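PDB 1LU4: soluble secreted antigen MPT53 from Mycobacterium tuberculosis, which probably catalyses the oxidation of reduced, unfolded secreted proteins to form disulfide bonds, as a thioredoxin-fold oxidoreductase related to DsbE. Local coordinates for residues G24-L29 with P54-V59; W30-W35 with G68-F73. All coordinates share one frame; numbering follows the deposited sequence.

Contact 1 (G24-L29 with P54-V59); sequences GKPAVL and PAVTFV
A27-L29 and T57-V59 pair as the start of two parallel neighbouring strands, and P26 O just ahead of them joins the bonding. T57 N donates to P26 O (3.1 Å), V28 N to T57 O (2.9 Å) and V59 N to V28 O (2.8 Å); CA-H...O contacts, such as F58 CA to V28 O, fill in between them. On one face of the sheet V28 lies alongside F58, its CB over a ring face 4.1 Å from the centroid in a CH-pi contact. With CG1 anti to the backbone N (chi1 175°), V28 turns CG2 toward V56 CG1, 3.9 Å away. On the other face L29 CD2 rests 4.0 Å from V59 CB, the two side chains pointing the same way. Two waters bridge the segments where the strands begin. One accepts from K25 NZ and donates to T57 OG1; the second accepts from T57 OG1 (2.7 Å) and donates to both P26 O and A55 O, tying the two entering loops together. The strands belong to a beta-alpha-beta unit: F58 packs on L46, V49 and A50 of helix 37-52, V131 of helix 124-133 touches V28, V56 and F58, and strand 102-106 borders V28 and L29.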
ATOM      1  N   GLY A  24      12.329   2.966  10.013  1.00 15.93           N
ATOM      2  CA  GLY A  24      12.594   2.456  11.339  1.00 17.39           C
ATOM      3  C   GLY A  24      11.379   1.862  12.017  1.00 16.53           C
ATOM      4  O   GLY A  24      11.445   1.665  13.237  1.00 19.20           O
ATOM      5  N   LYS A  25      10.320   1.589  11.252  1.00 15.30           N
ATOM      6  CA  LYS A  25       9.186   0.913  11.897  1.00 14.72           C
ATOM      7  C   LYS A  25       8.640  -0.090  10.874  1.00 13.31           C
ATOM      8  O   LYS A  25       8.872  -0.042   9.658  1.00 14.53           O
ATOM      9  CB  LYS A  25       8.193   1.941  12.425  1.00 22.31           C
ATOM     10  CG  LYS A  25       7.643   2.773  11.315  1.00 30.13           C
ATOM     11  CD  LYS A  25       6.467   3.650  11.692  1.00 30.01           C
ATOM     12  CE  LYS A  25       6.848   5.068  12.019  1.00 29.75           C
ATOM     13  NZ  LYS A  25       5.722   5.982  11.706  1.00 26.82           N
ATOM     14  N   PRO A  26       7.938  -1.107  11.352  1.00 11.40           N
ATOM     15  CA  PRO A  26       7.325  -2.084  10.451  1.00 11.18           C
ATOM     16  C   PRO A  26       6.234  -1.374   9.614  1.00 10.82           C
ATOM     17  O   PRO A  26       5.469  -0.555  10.117  1.00 12.33           O
ATOM     18  CB  PRO A  26       6.678  -3.099  11.388  1.00 12.08           C
ATOM     19  CG  PRO A  26       6.676  -2.507  12.757  1.00 20.47           C
ATOM     20  CD  PRO A  26       7.626  -1.366  12.787  1.00 13.97           C
ATOM     21  N   ALA A  27       6.230  -1.694   8.322  1.00 10.22           N
ATOM     22  CA  ALA A  27       5.315  -0.994   7.440  1.00  9.74           C
ATOM     23  C   ALA A  27       4.951  -1.890   6.261  1.00  9.56           C
ATOM     24  O   ALA A  27       5.719  -2.826   5.920  1.00 10.39           O
ATOM     25  CB  ALA A  27       5.974   0.307   6.953  1.00 10.86           C
ATOM     26  N   VAL A  28       3.854  -1.564   5.628  1.00  9.15           N
ATOM     27  CA  VAL A  28       3.429  -2.274   4.416  1.00  8.58           C
ATOM     28  C   VAL A  28       3.060  -1.190   3.405  1.00  8.65           C
ATOM     29  O   VAL A  28       2.206  -0.349   3.672  1.00  9.46           O
ATOM     30  CB  VAL A  28       2.236  -3.202   4.689  1.00 10.03           C
ATOM     31  CG1 VAL A  28       1.731  -3.838   3.372  1.00 12.20           C
ATOM     32  CG2 VAL A  28       2.535  -4.298   5.708  1.00 11.39           C
ATOM     33  N   LEU A  29       3.686  -1.283   2.202  1.00  7.96           N
ATOM     34  CA  LEU A  29       3.218  -0.508   1.066  1.00  7.98           C
ATOM     35  C   LEU A  29       2.353  -1.402   0.191  1.00  8.33           C
ATOM     36  O   LEU A  29       2.736  -2.558  -0.087  1.00  9.97           O
ATOM     37  CB  LEU A  29       4.376   0.017   0.209  1.00  9.06           C
ATOM     38  CG  LEU A  29       5.457   0.814   0.929  1.00 10.01           C
ATOM     39  CD1 LEU A  29       6.506   1.285  -0.067  1.00 11.76           C
ATOM     40  CD2 LEU A  29       4.879   1.973   1.760  1.00 11.36           C
ATOM     41  N   PRO A  54      -2.258  -2.509  14.468  1.00 14.70           N
ATOM     42  CA  PRO A  54      -2.073  -1.055  14.471  1.00 15.40           C
ATOM     43  C   PRO A  54      -0.636  -0.596  14.626  1.00 16.30           C
ATOM     44  O   PRO A  54      -0.286   0.557  14.284  1.00 21.49           O
ATOM     45  CB  PRO A  54      -2.948  -0.543  15.620  1.00 18.12           C
ATOM     46  CG  PRO A  54      -3.034  -1.754  16.502  1.00 20.86           C
ATOM     47  CD  PRO A  54      -3.150  -2.958  15.568  1.00 16.00           C
ATOM     48  N   ALA A  55       0.247  -1.471  15.150  1.00 17.34           N
ATOM     49  CA  ALA A  55       1.630  -1.022  15.263  1.00 17.11           C
ATOM     50  C   ALA A  55       2.395  -1.224  13.949  1.00 15.89           C
ATOM     51  O   ALA A  55       3.600  -0.870  13.922  1.00 18.61           O
ATOM     52  CB  ALA A  55       2.227  -1.716  16.454  1.00 22.00           C
ATOM     53  N   VAL A  56       1.801  -1.779  12.903  1.00 13.06           N
ATOM     54  CA  VAL A  56       2.372  -1.832  11.545  1.00 11.10           C
ATOM     55  C   VAL A  56       1.678  -0.702  10.775  1.00  9.70           C
ATOM     56  O   VAL A  56       0.444  -0.537  10.826  1.00 11.52           O
ATOM     57  CB  VAL A  56       2.091  -3.186  10.884  1.00 11.83           C
ATOM     58  CG1 VAL A  56       2.578  -3.263   9.459  1.00 11.85           C
ATOM     59  CG2 VAL A  56       2.775  -4.299  11.715  1.00 14.90           C
ATOM     60  N   THR A  57       2.473   0.120  10.087  1.00  8.98           N
ATOM     61  CA  THR A  57       1.912   1.254   9.367  1.00  9.82           C
ATOM     62  C   THR A  57       1.690   0.894   7.883  1.00  8.51           C
ATOM     63  O   THR A  57       2.625   0.529   7.199  1.00  9.75           O
ATOM     64  CB  THR A  57       2.870   2.449   9.471  1.00 10.54           C
ATOM     65  OG1 THR A  57       3.084   2.720  10.882  1.00 11.86           O
ATOM     66  CG2 THR A  57       2.261   3.692   8.853  1.00 11.58           C
ATOM     67  N   PHE A  58       0.443   0.945   7.489  1.00  8.49           N
ATOM     68  CA  PHE A  58       0.065   0.591   6.119  1.00  8.72           C
ATOM     69  C   PHE A  58      -0.088   1.868   5.309  1.00  8.66           C
ATOM     70  O   PHE A  58      -0.716   2.832   5.749  1.00  9.54           O
ATOM     71  CB  PHE A  58      -1.303  -0.140   6.101  1.00  9.07           C
ATOM     72  CG  PHE A  58      -1.221  -1.577   6.594  1.00  9.84           C
ATOM     73  CD1 PHE A  58      -0.989  -1.838   7.949  1.00 10.91           C
ATOM     74  CD2 PHE A  58      -1.379  -2.629   5.704  1.00 12.20           C
ATOM     75  CE1 PHE A  58      -0.922  -3.159   8.389  1.00 11.93           C
ATOM     76  CE2 PHE A  58      -1.326  -3.959   6.132  1.00 15.54           C
ATOM     77  CZ  PHE A  58      -1.100  -4.172   7.472  1.00 13.65           C
ATOM     78  N   VAL A  59       0.455   1.844   4.077  1.00  8.62           N
ATOM     79  CA  VAL A  59       0.302   2.944   3.147  1.00  8.17           C
ATOM     80  C   VAL A  59      -0.058   2.356   1.815  1.00  7.46           C
ATOM     81  O   VAL A  59       0.687   1.597   1.216  1.00  8.85           O
ATOM     82  CB  VAL A  59       1.579   3.777   3.048  1.00  8.80           C
ATOM     83  CG1 VAL A  59       1.413   4.939   2.065  1.00 10.24           C
ATOM     84  CG2 VAL A  59       1.988   4.284   4.433  1.00 10.77           C
TER
HETATM   85  O   HOH W   1       3.261   4.953  12.490  1.00 17.93           O
HETATM   86  O   HOH W   2       4.714   1.081  12.272  1.00 14.66           O

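Contact 2 (W30-W35 with G68-F73); sequences WFWTPW and GAMQSF
The end of strand 27-32 in this thioredoxin-like fold, with the turn leading to the CxxC helix, packs against helix 67-77 chiefly through the ring of F73. F73 and the six-membered ring of W32 form an offset stack, centroids 4.4 Å apart and planes at 14°. Phenyl and indole run in from opposing backbones and overlap face to face, displaced, with W32 CZ3 3.3 Å from F73 CD1. F73 reaches across because its CG stands anti to the backbone N (chi1 180°), while W32 has CG between its backbone N and carbonyl carbon (chi1 61°), which brings one face of the indole against one face of the phenyl ring. W30 meets the edge of that phenyl ring, CH2 lying 3.8 Å from F73 CE1. P34 adds a second patch: its CB packs 3.6 Å from A69 O and 3.8 Å from F73 CB, and its CG meets A69 CB. At the edge of the W32 indole, near its plane, M70 O lies 3.5 Å from CH2, and M70 CB touches the same corner. No hydrogen bond crosses the contact; the indole nitrogens bond to other parts of the fold, W30 NE1 to E42 OE1 and W32 NE1 to N83 OD1. F73 also touches N40 and A43 of helix 37-52. W32 touches C39, as fits a thioredoxin-like fold, where the CxxC (here C36 and C39, predicted to be redox-active) starts the helix after this strand.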
ATOM      1  N   TRP A  30       1.217  -0.887  -0.261  1.00  7.95           N
ATOM      2  CA  TRP A  30       0.331  -1.637  -1.121  1.00  7.86           C
ATOM      3  C   TRP A  30       0.012  -0.771  -2.323  1.00  7.71           C
ATOM      4  O   TRP A  30      -0.625   0.277  -2.205  1.00  8.56           O
ATOM      5  CB  TRP A  30      -0.946  -2.022  -0.380  1.00  9.25           C
ATOM      6  CG  TRP A  30      -1.916  -2.865  -1.154  1.00  8.24           C
ATOM      7  CD1 TRP A  30      -1.680  -4.058  -1.784  1.00  9.35           C
ATOM      8  CD2 TRP A  30      -3.322  -2.622  -1.345  1.00  8.52           C
ATOM      9  NE1 TRP A  30      -2.813  -4.556  -2.365  1.00 10.14           N
ATOM     10  CE2 TRP A  30      -3.829  -3.692  -2.105  1.00  9.20           C
ATOM     11  CE3 TRP A  30      -4.169  -1.582  -0.928  1.00  9.41           C
ATOM     12  CZ2 TRP A  30      -5.183  -3.749  -2.467  1.00 10.79           C
ATOM     13  CZ3 TRP A  30      -5.532  -1.648  -1.298  1.00 10.76           C
ATOM     14  CH2 TRP A  30      -5.985  -2.728  -2.053  1.00 11.03           C
ATOM     15  N   PHE A  31       0.485  -1.225  -3.494  1.00  7.42           N
ATOM     16  CA  PHE A  31       0.276  -0.492  -4.765  1.00  8.43           C
ATOM     17  C   PHE A  31      -0.947  -1.017  -5.430  1.00  7.52           C
ATOM     18  O   PHE A  31      -1.046  -2.224  -5.754  1.00  9.39           O
ATOM     19  CB  PHE A  31       1.514  -0.726  -5.672  1.00  8.64           C
ATOM     20  CG  PHE A  31       2.776  -0.111  -5.111  1.00  8.96           C
ATOM     21  CD1 PHE A  31       3.568  -0.772  -4.162  1.00 10.32           C
ATOM     22  CD2 PHE A  31       3.186   1.163  -5.535  1.00 10.07           C
ATOM     23  CE1 PHE A  31       4.714  -0.180  -3.678  1.00 11.52           C
ATOM     24  CE2 PHE A  31       4.335   1.755  -5.022  1.00 11.00           C
ATOM     25  CZ  PHE A  31       5.111   1.102  -4.072  1.00 11.91           C
ATOM     26  N   TRP A  32      -1.921  -0.144  -5.645  1.00  7.95           N
ATOM     27  CA  TRP A  32      -3.249  -0.575  -6.159  1.00  7.71           C
ATOM     28  C   TRP A  32      -3.769   0.409  -7.183  1.00  7.17           C
ATOM     29  O   TRP A  32      -3.325   1.552  -7.332  1.00  7.83           O
ATOM     30  CB  TRP A  32      -4.195  -0.651  -4.973  1.00  8.15           C
ATOM     31  CG  TRP A  32      -4.505   0.543  -4.146  1.00  7.51           C
ATOM     32  CD1 TRP A  32      -3.820   0.942  -3.040  1.00  7.75           C
ATOM     33  CD2 TRP A  32      -5.572   1.489  -4.316  1.00  8.05           C
ATOM     34  NE1 TRP A  32      -4.368   2.075  -2.484  1.00  7.99           N
ATOM     35  CE2 TRP A  32      -5.457   2.421  -3.252  1.00  7.85           C
ATOM     36  CE3 TRP A  32      -6.605   1.628  -5.241  1.00  9.38           C
ATOM     37  CZ2 TRP A  32      -6.349   3.489  -3.083  1.00  8.12           C
ATOM     38  CZ3 TRP A  32      -7.483   2.685  -5.075  1.00  9.43           C
ATOM     39  CH2 TRP A  32      -7.350   3.619  -4.017  1.00  9.19           C
ATOM     40  N   THR A  33      -4.784  -0.097  -7.942  1.00  7.99           N
ATOM     41  CA  THR A  33      -5.604   0.776  -8.753  1.00  8.39           C
ATOM     42  C   THR A  33      -7.057   0.385  -8.514  1.00  7.99           C
ATOM     43  O   THR A  33      -7.331  -0.780  -8.242  1.00  8.94           O
ATOM     44  CB  THR A  33      -5.266   0.642 -10.267  1.00  9.89           C
ATOM     45  OG1 THR A  33      -5.677  -0.670 -10.781  1.00 13.74           O
ATOM     46  CG2 THR A  33      -3.846   0.873 -10.645  1.00 14.18           C
ATOM     47  N   PRO A  34      -8.027   1.330  -8.581  1.00  8.50           N
ATOM     48  CA  PRO A  34      -9.362   0.999  -8.088  1.00  8.86           C
ATOM     49  C   PRO A  34     -10.157   0.087  -8.993  1.00  8.84           C
ATOM     50  O   PRO A  34     -11.169  -0.484  -8.554  1.00  9.57           O
ATOM     51  CB  PRO A  34     -10.014   2.385  -7.937  1.00  9.74           C
ATOM     52  CG  PRO A  34      -9.247   3.290  -8.887  1.00  9.42           C
ATOM     53  CD  PRO A  34      -7.819   2.741  -8.796  1.00  9.70           C
ATOM     54  N   TRP A  35      -9.729  -0.048 -10.262  1.00  9.92           N
ATOM     55  CA  TRP A  35     -10.493  -0.802 -11.223  1.00 10.53           C
ATOM     56  C   TRP A  35      -9.911  -2.168 -11.437  1.00 10.21           C
ATOM     57  O   TRP A  35     -10.461  -2.972 -12.236  1.00 12.59           O
ATOM     58  CB  TRP A  35     -10.493  -0.004 -12.542  1.00 11.75           C
ATOM     59  CG  TRP A  35      -9.197   0.690 -12.905  1.00 11.71           C
ATOM     60  CD1 TRP A  35      -8.957   2.039 -12.735  1.00 11.58           C
ATOM     61  CD2 TRP A  35      -7.999   0.156 -13.457  1.00 11.23           C
ATOM     62  NE1 TRP A  35      -7.665   2.362 -13.175  1.00 12.34           N
ATOM     63  CE2 TRP A  35      -7.098   1.195 -13.630  1.00 11.82           C
ATOM     64  CE3 TRP A  35      -7.667  -1.156 -13.866  1.00 11.92           C
ATOM     65  CZ2 TRP A  35      -5.810   1.025 -14.165  1.00 12.45           C
ATOM     66  CZ3 TRP A  35      -6.419  -1.350 -14.412  1.00 13.74           C
ATOM     67  CH2 TRP A  35      -5.539  -0.239 -14.556  1.00 12.46           C
ATOM     68  N   GLY A  68     -11.410  10.834  -7.436  1.00 13.67           N
ATOM     69  CA  GLY A  68     -12.698  10.391  -6.963  1.00 15.41           C
ATOM     70  C   GLY A  68     -12.863   8.883  -6.984  1.00 11.89           C
ATOM     71  O   GLY A  68     -13.482   8.295  -6.087  1.00 12.47           O
ATOM     72  N   ALA A  69     -12.326   8.230  -8.039  1.00 12.51           N
ATOM     73  CA  ALA A  69     -12.408   6.768  -8.146  1.00 11.35           C
ATOM     74  C   ALA A  69     -11.550   6.133  -7.062  1.00  9.62           C
ATOM     75  O   ALA A  69     -11.923   5.093  -6.470  1.00 10.03           O
ATOM     76  CB  ALA A  69     -11.975   6.312  -9.546  1.00 14.30           C
ATOM     77  N   MET A  70     -10.409   6.728  -6.814  1.00  9.39           N
ATOM     78  CA  MET A  70      -9.554   6.243  -5.700  1.00  8.37           C
ATOM     79  C   MET A  70     -10.283   6.339  -4.399  1.00  8.28           C
ATOM     80  O   MET A  70     -10.294   5.412  -3.583  1.00  8.42           O
ATOM     81  CB  MET A  70      -8.235   7.014  -5.654  1.00  8.96           C
ATOM     82  CG  MET A  70      -7.355   6.826  -6.886  1.00  9.52           C
ATOM     83  SD  MET A  70      -5.951   7.976  -6.784  1.00  9.91           S
ATOM     84  CE  MET A  70      -4.988   7.451  -8.181  1.00 10.32           C
ATOM     85  N   GLN A  71     -10.919   7.492  -4.165  1.00  8.76           N
ATOM     86  CA  GLN A  71     -11.646   7.695  -2.897  1.00  8.64           C
ATOM     87  C   GLN A  71     -12.821   6.733  -2.768  1.00  8.69           C
ATOM     88  O   GLN A  71     -13.098   6.215  -1.703  1.00  9.27           O
ATOM     89  CB  GLN A  71     -12.181   9.135  -2.850  1.00 10.05           C
ATOM     90  CG  GLN A  71     -11.025  10.100  -2.673  1.00  9.84           C
ATOM     91  CD  GLN A  71     -11.470  11.546  -2.698  1.00  9.76           C
ATOM     92  OE1 GLN A  71     -12.588  11.896  -3.133  1.00 11.33           O
ATOM     93  NE2 GLN A  71     -10.625  12.410  -2.189  1.00 12.21           N
ATOM     94  N   SER A  72     -13.558   6.484  -3.876  1.00  8.73           N
ATOM     95  CA  SER A  72     -14.669   5.529  -3.763  1.00  9.43           C
ATOM     96  C   SER A  72     -14.194   4.179  -3.328  1.00  8.77           C
ATOM     97  O   SER A  72     -14.920   3.475  -2.603  1.00  9.38           O
ATOM     98  CB  SER A  72     -15.342   5.425  -5.139  1.00 11.36           C
ATOM     99  OG  SER A  72     -16.069   6.586  -5.415  1.00 14.46           O
ATOM    100  N   PHE A  73     -13.026   3.744  -3.833  1.00  8.44           N
ATOM    101  CA  PHE A  73     -12.486   2.439  -3.477  1.00  8.13           C
ATOM    102  C   PHE A  73     -12.112   2.364  -1.988  1.00  7.64           C
ATOM    103  O   PHE A  73     -12.483   1.433  -1.295  1.00  8.77           O
ATOM    104  CB  PHE A  73     -11.294   2.220  -4.389  1.00  8.54           C
ATOM    105  CG  PHE A  73     -10.544   0.940  -4.233  1.00  8.30           C
ATOM    106  CD1 PHE A  73      -9.517   0.798  -3.296  1.00  9.50           C
ATOM    107  CD2 PHE A  73     -10.811  -0.176  -5.051  1.00  8.90           C
ATOM    108  CE1 PHE A  73      -8.778  -0.381  -3.247  1.00  9.82           C
ATOM    109  CE2 PHE A  73     -10.074  -1.348  -4.961  1.00  9.34           C
ATOM    110  CZ  PHE A  73      -9.026  -1.461  -4.051  1.00  9.79           C
TER

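Overall arrangement
After the antiparallel strands 8-10 and 16-18 the chain enters strand 27-32, whose first half serves contact 1 and whose second half, with the turn after it, serves contact 2. Helix 37-52 follows, and the return along strand 57-62 closes contact 1, completing a beta-alpha-beta crossover. The chain then runs into helix 67-77, which closes contact 2 against residues 30-35. The two loops therefore cross rather than nest, and their segments alternate along the sequence. Their centres lie about 19 Å apart, on opposite sides of the chain's centre, but a probable hydrogen bond from W30 N to V59 O joins them. Together they tie the central parallel strands to helix 67-77 beside the CxxC at the start of helix 37-52.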